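Long-range contact in protein Pcdhgb2 (Mus musculus, PDB 5SZR), which probably mediates calcium-dependent cell adhesion and may help to establish and maintain specific neuronal connections in the brain: residues 213-227 / 306-320. Residues are numbered along the deposited sequence; the frame is centred on the assembly and turned at random.
With CA (calcium ion), chain Q; CA (calcium ion), chain P; CA (calcium ion), chain R; NAG (2-acetamido-2-deoxy-beta-D-glucopyranose), chain E.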
loop_
_atom_site.group_PDB
_atom_site.type_symbol
_atom_site.label_atom_id
_atom_site.label_comp_id
_atom_site.label_asym_id
_atom_site.label_seq_id
_atom_site.Cartn_x
_atom_site.Cartn_y
_atom_site.Cartn_z
ATOM N N PRO A 213 5.371 -9.480 -3.669
ATOM C CA PRO A 213 6.442 -8.676 -3.069
ATOM C C PRO A 213 7.390 -8.147 -4.134
ATOM O O PRO A 213 7.592 -8.767 -5.180
ATOM C CB PRO A 213 7.145 -9.658 -2.123
ATOM C CG PRO A 213 6.635 -11.020 -2.501
ATOM C CD PRO A 213 5.271 -10.814 -3.060
ATOM N N VAL A 214 7.948 -6.969 -3.872
ATOM C CA VAL A 214 8.868 -6.304 -4.787
ATOM C C VAL A 214 10.092 -5.864 -3.998
ATOM O O VAL A 214 9.962 -5.158 -2.992
ATOM C CB VAL A 214 8.214 -5.093 -5.477
ATOM C CG1 VAL A 214 9.244 -4.345 -6.307
ATOM C CG2 VAL A 214 7.050 -5.543 -6.341
ATOM N N PHE A 215 11.275 -6.274 -4.454
ATOM C CA PHE A 215 12.506 -5.918 -3.761
ATOM C C PHE A 215 12.821 -4.440 -3.949
ATOM O O PHE A 215 12.547 -3.847 -4.995
ATOM C CB PHE A 215 13.677 -6.767 -4.257
ATOM C CG PHE A 215 13.732 -8.141 -3.649
ATOM C CD1 PHE A 215 13.230 -9.237 -4.330
ATOM C CD2 PHE A 215 14.285 -8.334 -2.394
ATOM C CE1 PHE A 215 13.285 -10.506 -3.768
ATOM C CE2 PHE A 215 14.336 -9.591 -1.827
ATOM C CZ PHE A 215 13.841 -10.680 -2.515
ATOM N N HIS A 216 13.413 -3.847 -2.909
ATOM C CA HIS A 216 13.715 -2.420 -2.924
ATOM C C HIS A 216 14.766 -2.070 -3.978
ATOM O O HIS A 216 14.798 -0.934 -4.465
ATOM C CB HIS A 216 14.168 -1.988 -1.527
ATOM C CG HIS A 216 14.307 -0.507 -1.355
ATOM N ND1 HIS A 216 13.279 0.289 -0.899
ATOM C CD2 HIS A 216 15.362 0.319 -1.555
ATOM C CE1 HIS A 216 13.689 1.543 -0.839
ATOM N NE2 HIS A 216 14.949 1.589 -1.231
ATOM N N GLN A 217 15.621 -3.029 -4.349
ATOM C CA GLN A 217 16.585 -2.860 -5.430
ATOM C C GLN A 217 16.376 -3.931 -6.495
ATOM O O GLN A 217 15.916 -5.038 -6.205
ATOM C CB GLN A 217 18.033 -2.935 -4.919
ATOM C CG GLN A 217 18.339 -1.977 -3.788
ATOM C CD GLN A 217 19.775 -2.062 -3.319
ATOM O OE1 GLN A 217 20.612 -2.720 -3.946
ATOM N NE2 GLN A 217 20.074 -1.387 -2.214
ATOM N N ALA A 218 16.741 -3.593 -7.735
ATOM C CA ALA A 218 16.628 -4.545 -8.836
ATOM C C ALA A 218 17.644 -5.675 -8.715
ATOM O O ALA A 218 17.392 -6.791 -9.188
ATOM C CB ALA A 218 16.803 -3.820 -10.169
ATOM N N SER A 219 18.794 -5.405 -8.107
ATOM C CA SER A 219 19.799 -6.421 -7.829
ATOM C C SER A 219 20.709 -5.883 -6.736
ATOM O O SER A 219 20.647 -4.705 -6.376
ATOM C CB SER A 219 20.599 -6.794 -9.081
ATOM O OG SER A 219 21.336 -5.686 -9.551
ATOM N N TYR A 220 21.556 -6.763 -6.209
ATOM C CA TYR A 220 22.392 -6.437 -5.063
ATOM C C TYR A 220 23.848 -6.751 -5.372
ATOM O O TYR A 220 24.180 -7.880 -5.752
ATOM C CB TYR A 220 21.938 -7.204 -3.815
ATOM C CG TYR A 220 20.634 -6.702 -3.219
ATOM C CD1 TYR A 220 20.631 -5.724 -2.230
ATOM C CD2 TYR A 220 19.411 -7.211 -3.638
ATOM C CE1 TYR A 220 19.445 -5.266 -1.677
ATOM C CE2 TYR A 220 18.224 -6.761 -3.091
ATOM C CZ TYR A 220 18.245 -5.788 -2.113
ATOM O OH TYR A 220 17.060 -5.344 -1.568
ATOM N N LEU A 221 24.708 -5.750 -5.207
ATOM C CA LEU A 221 26.156 -5.904 -5.313
ATOM C C LEU A 221 26.738 -5.638 -3.929
ATOM O O LEU A 221 26.623 -4.524 -3.405
ATOM C CB LEU A 221 26.730 -4.952 -6.358
ATOM C CG LEU A 221 28.227 -5.083 -6.640
ATOM C CD1 LEU A 221 28.539 -6.476 -7.164
ATOM C CD2 LEU A 221 28.678 -4.025 -7.627
ATOM N N VAL A 222 27.348 -6.659 -3.334
ATOM C CA VAL A 222 27.811 -6.604 -1.952
ATOM C C VAL A 222 29.323 -6.771 -1.924
ATOM O O VAL A 222 29.874 -7.609 -2.645
ATOM C CB VAL A 222 27.123 -7.685 -1.095
ATOM C CG1 VAL A 222 27.547 -7.567 0.364
ATOM C CG2 VAL A 222 25.611 -7.577 -1.230
ATOM N N HIS A 223 29.989 -5.974 -1.090
ATOM C CA HIS A 223 31.424 -6.085 -0.848
ATOM C C HIS A 223 31.652 -6.622 0.558
ATOM O O HIS A 223 31.057 -6.122 1.518
ATOM C CB HIS A 223 32.122 -4.731 -1.001
ATOM C CG HIS A 223 32.187 -4.230 -2.410
ATOM N ND1 HIS A 223 31.138 -3.576 -3.018
ATOM C CD2 HIS A 223 33.180 -4.279 -3.329
ATOM C CE1 HIS A 223 31.480 -3.245 -4.250
ATOM N NE2 HIS A 223 32.715 -3.661 -4.465
ATOM N N VAL A 224 32.506 -7.639 0.682
ATOM C CA VAL A 224 32.836 -8.241 1.973
ATOM C C VAL A 224 34.348 -8.414 2.055
ATOM O O VAL A 224 34.940 -9.127 1.235
ATOM C CB VAL A 224 32.143 -9.598 2.188
ATOM C CG1 VAL A 224 32.317 -10.051 3.629
ATOM C CG2 VAL A 224 30.679 -9.527 1.820
ATOM N N ALA A 225 34.964 -7.785 3.052
ATOM C CA ALA A 225 36.399 -7.922 3.239
ATOM C C ALA A 225 36.747 -9.349 3.643
ATOM O O ALA A 225 36.081 -9.958 4.484
ATOM C CB ALA A 225 36.908 -6.940 4.293
ATOM N N GLU A 226 37.792 -9.872 3.011
ATOM C CA GLU A 226 38.355 -11.175 3.330
ATOM C C GLU A 226 38.591 -11.331 4.826
ATOM O O GLU A 226 38.747 -10.345 5.554
ATOM C CB GLU A 226 39.663 -11.327 2.555
ATOM C CG GLU A 226 40.443 -12.588 2.731
ATOM C CD GLU A 226 41.640 -12.601 1.811
ATOM O OE1 GLU A 226 42.331 -11.566 1.714
ATOM O OE2 GLU A 226 41.856 -13.631 1.149
ATOM N N ASN A 227 38.609 -12.587 5.278
ATOM C CA ASN A 227 38.943 -12.969 6.649
ATOM C C ASN A 227 37.918 -12.466 7.658
ATOM O O ASN A 227 38.211 -12.362 8.855
ATOM C CB ASN A 227 40.351 -12.499 7.033
ATOM C CG ASN A 227 41.408 -13.030 6.088
ATOM O OD1 ASN A 227 41.323 -14.166 5.625
ATOM N ND2 ASN A 227 42.406 -12.206 5.789
ATOM N N SER A 306 5.537 -14.140 -5.093
ATOM C CA SER A 306 6.965 -14.112 -4.826
ATOM C C SER A 306 7.688 -13.276 -5.869
ATOM O O SER A 306 7.175 -13.022 -6.962
ATOM C CB SER A 306 7.550 -15.522 -4.806
ATOM O OG SER A 306 7.560 -16.066 -6.114
ATOM N N ALA A 307 8.896 -12.848 -5.509
ATOM C CA ALA A 307 9.822 -12.231 -6.447
ATOM C C ALA A 307 11.221 -12.778 -6.202
ATOM O O ALA A 307 11.547 -13.263 -5.113
ATOM C CB ALA A 307 9.830 -10.703 -6.332
ATOM N N ASN A 308 12.049 -12.682 -7.238
ATOM C CA ASN A 308 13.427 -13.147 -7.223
ATOM C C ASN A 308 14.361 -11.988 -7.520
ATOM O O ASN A 308 14.064 -11.147 -8.376
ATOM C CB ASN A 308 13.641 -14.234 -8.258
ATOM C CG ASN A 308 12.864 -15.474 -7.951
ATOM O OD1 ASN A 308 12.787 -15.898 -6.796
ATOM N ND2 ASN A 308 12.268 -16.069 -8.969
ATOM N N VAL A 309 15.494 -11.951 -6.825
ATOM C CA VAL A 309 16.475 -10.892 -7.011
ATOM C C VAL A 309 17.862 -11.518 -7.015
ATOM O O VAL A 309 18.121 -12.503 -6.316
ATOM C CB VAL A 309 16.350 -9.798 -5.923
ATOM C CG1 VAL A 309 16.713 -10.351 -4.553
ATOM C CG2 VAL A 309 17.195 -8.585 -6.272
ATOM N N SER A 310 18.749 -10.956 -7.827
ATOM C CA SER A 310 20.115 -11.445 -7.938
ATOM C C SER A 310 21.029 -10.647 -7.017
ATOM O O SER A 310 20.958 -9.413 -6.972
ATOM C CB SER A 310 20.617 -11.357 -9.380
ATOM O OG SER A 310 21.969 -11.783 -9.469
ATOM N N MET A 311 21.884 -11.352 -6.284
ATOM C CA MET A 311 22.911 -10.728 -5.464
ATOM C C MET A 311 24.276 -11.245 -5.891
ATOM O O MET A 311 24.463 -12.456 -6.044
ATOM C CB MET A 311 22.691 -11.002 -3.976
ATOM C CG MET A 311 23.821 -10.501 -3.102
ATOM S SD MET A 311 23.589 -10.851 -1.355
ATOM C CE MET A 311 22.452 -9.546 -0.893
ATOM N N ARG A 312 25.219 -10.331 -6.088
ATOM C CA ARG A 312 26.612 -10.680 -6.321
ATOM C C ARG A 312 27.448 -10.214 -5.136
ATOM O O ARG A 312 27.292 -9.083 -4.662
ATOM C CB ARG A 312 27.136 -10.066 -7.621
ATOM C CG ARG A 312 28.608 -10.355 -7.862
ATOM C CD ARG A 312 29.081 -9.846 -9.213
ATOM N NE ARG A 312 28.634 -10.690 -10.319
ATOM C CZ ARG A 312 29.258 -11.798 -10.711
ATOM N NH1 ARG A 312 30.356 -12.204 -10.084
ATOM N NH2 ARG A 312 28.787 -12.500 -11.731
ATOM N N VAL A 313 28.323 -11.089 -4.656
ATOM C CA VAL A 313 29.155 -10.816 -3.491
ATOM C C VAL A 313 30.607 -10.776 -3.952
ATOM O O VAL A 313 31.114 -11.755 -4.513
ATOM C CB VAL A 313 28.942 -11.870 -2.394
ATOM C CG1 VAL A 313 29.848 -11.595 -1.204
ATOM C CG2 VAL A 313 27.474 -11.889 -1.968
ATOM N N LEU A 314 31.269 -9.642 -3.732
ATOM C CA LEU A 314 32.666 -9.459 -4.104
ATOM C C LEU A 314 33.532 -9.591 -2.859
ATOM O O LEU A 314 33.413 -8.793 -1.923
ATOM C CB LEU A 314 32.884 -8.102 -4.775
ATOM C CG LEU A 314 32.348 -8.005 -6.206
ATOM C CD1 LEU A 314 32.365 -6.569 -6.709
ATOM C CD2 LEU A 314 33.164 -8.909 -7.119
ATOM N N VAL A 315 34.387 -10.606 -2.845
ATOM C CA VAL A 315 35.292 -10.839 -1.725
ATOM C C VAL A 315 36.477 -9.891 -1.864
ATOM O O VAL A 315 37.198 -9.924 -2.867
ATOM C CB VAL A 315 35.748 -12.303 -1.685
ATOM C CG1 VAL A 315 36.738 -12.524 -0.553
ATOM C CG2 VAL A 315 34.542 -13.221 -1.543
ATOM N N GLY A 316 36.678 -9.038 -0.862
ATOM C CA GLY A 316 37.692 -8.002 -0.938
ATOM C C GLY A 316 39.063 -8.514 -0.522
ATOM O O GLY A 316 39.195 -9.292 0.418
ATOM N N ASP A 317 40.086 -8.058 -1.234
ATOM C CA ASP A 317 41.450 -8.479 -0.954
ATOM C C ASP A 317 42.013 -7.700 0.227
ATOM O O ASP A 317 41.928 -6.469 0.269
ATOM C CB ASP A 317 42.328 -8.279 -2.188
ATOM C CG ASP A 317 43.751 -8.758 -1.974
ATOM O OD1 ASP A 317 43.943 -9.752 -1.241
ATOM O OD2 ASP A 317 44.679 -8.139 -2.540
ATOM N N ARG A 318 42.574 -8.419 1.190
ATOM C CA ARG A 318 43.369 -7.833 2.257
ATOM C C ARG A 318 44.822 -8.266 2.112
ATOM O O ARG A 318 45.144 -9.209 1.384
ATOM C CB ARG A 318 42.845 -8.236 3.639
ATOM C CG ARG A 318 41.605 -7.486 4.093
ATOM C CD ARG A 318 41.326 -7.768 5.562
ATOM N NE ARG A 318 40.153 -7.051 6.052
ATOM C CZ ARG A 318 40.167 -5.780 6.447
ATOM N NH1 ARG A 318 39.053 -5.207 6.885
ATOM N NH2 ARG A 318 41.297 -5.083 6.401
ATOM N N ASN A 319 45.704 -7.563 2.822
ATOM C CA ASN A 319 47.134 -7.867 2.775
ATOM C C ASN A 319 47.481 -8.887 3.861
ATOM O O ASN A 319 48.151 -8.596 4.853
ATOM C CB ASN A 319 47.961 -6.595 2.921
ATOM C CG ASN A 319 49.421 -6.823 2.579
ATOM O OD1 ASN A 319 49.729 -7.579 1.662
ATOM N ND2 ASN A 319 50.328 -6.188 3.327
ATOM N N ASP A 320 47.008 -10.116 3.654
ATOM C CA ASP A 320 47.272 -11.203 4.587
ATOM C C ASP A 320 48.366 -12.151 4.098
ATOM O O ASP A 320 48.525 -13.242 4.654
ATOM C CB ASP A 320 45.981 -11.976 4.889
ATOM C CG ASP A 320 45.247 -12.427 3.637
ATOM O OD1 ASP A 320 45.568 -11.945 2.534
ATOM O OD2 ASP A 320 44.324 -13.262 3.764
HETATM CA CA CA Q . 44.794 -11.456 0.320
HETATM CA CA CA P . 43.597 -14.752 2.129
HETATM CA CA CA R . 50.971 -8.854 0.233
HETATM C C1 NAG E . 11.581 -17.259 -8.573
HETATM C C2 NAG E . 10.190 -17.553 -9.110
HETATM C C3 NAG E . 9.633 -18.797 -8.421
HETATM C C4 NAG E . 10.619 -19.957 -8.532
HETATM C C5 NAG E . 12.023 -19.519 -8.099
HETATM C C6 NAG E . 13.095 -20.555 -8.345
HETATM C C7 NAG E . 9.075 -15.512 -9.887
HETATM C C8 NAG E . 8.132 -14.402 -9.537
HETATM N N2 NAG E . 9.301 -16.417 -8.929
HETATM O O3 NAG E . 8.376 -19.151 -8.987
HETATM O O4 NAG E . 10.195 -21.034 -7.704
HETATM O O5 NAG E . 12.420 -18.350 -8.827
HETATM O O6 NAG E . 12.540 -21.831 -8.629
HETATM O O7 NAG E . 9.607 -15.588 -10.989
HETATM O O HOH W 1 42.467 -15.906 3.903
HETATM O O HOH W 2 45.752 -16.189 2.259
#
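Tyr-220 N bonds to Ser-310 O, the first of the backbone hydrogen bonds, their donors alternating between parallel strands 219-225 and 306-316, that run through to Glu-226 N with Gly-316 O; the straightest is Leu-314 N to Val-222 O (2.7 Å, 175°). Apolar contacts lie on the face that carries Tyr-220, Val-222, Val-224, Met-311 and Val-313. Bent at chi3 (-80°), the Met-311 chain brings CE to 3.7 Å from Val-222 CG2 and also against Tyr-220 CB. Val-309 divides its methyls between two rings: CG1 stands over the centre of the Phe-215 face, 3.4 Å from the centroid, in a CH-pi contact, while CG2 meets the Tyr-220 edge at CD2. The strands pair the later half of the split A strand, at the sheet edge, with strand G of a cadherin repeat's Greek-key sandwich; strand 232-240 of the opposing sheet packs on Tyr-220, Val-222 and Val-224. Metal ligation follows. Extended Glu-226, CG anti to N (chi1 179°), gives OE1 (2.8 Å) to the calcium bound by Asp-317 OD1, Arg-318 O and the next repeat's Asp-360, and OE2 (2.3 Å) to the calcium holding two waters and Asp-284; Asp-320 and Glu-286 serve both ions. Two N-H groups bond to these carboxylates: Arg-318 N meets Glu-226 OE1 (3.2 Å) nearly along its C-O axis, and Asn-227 ND2 approaches Asp-320 OD2 (3.0 Å) from above the carboxylate plane.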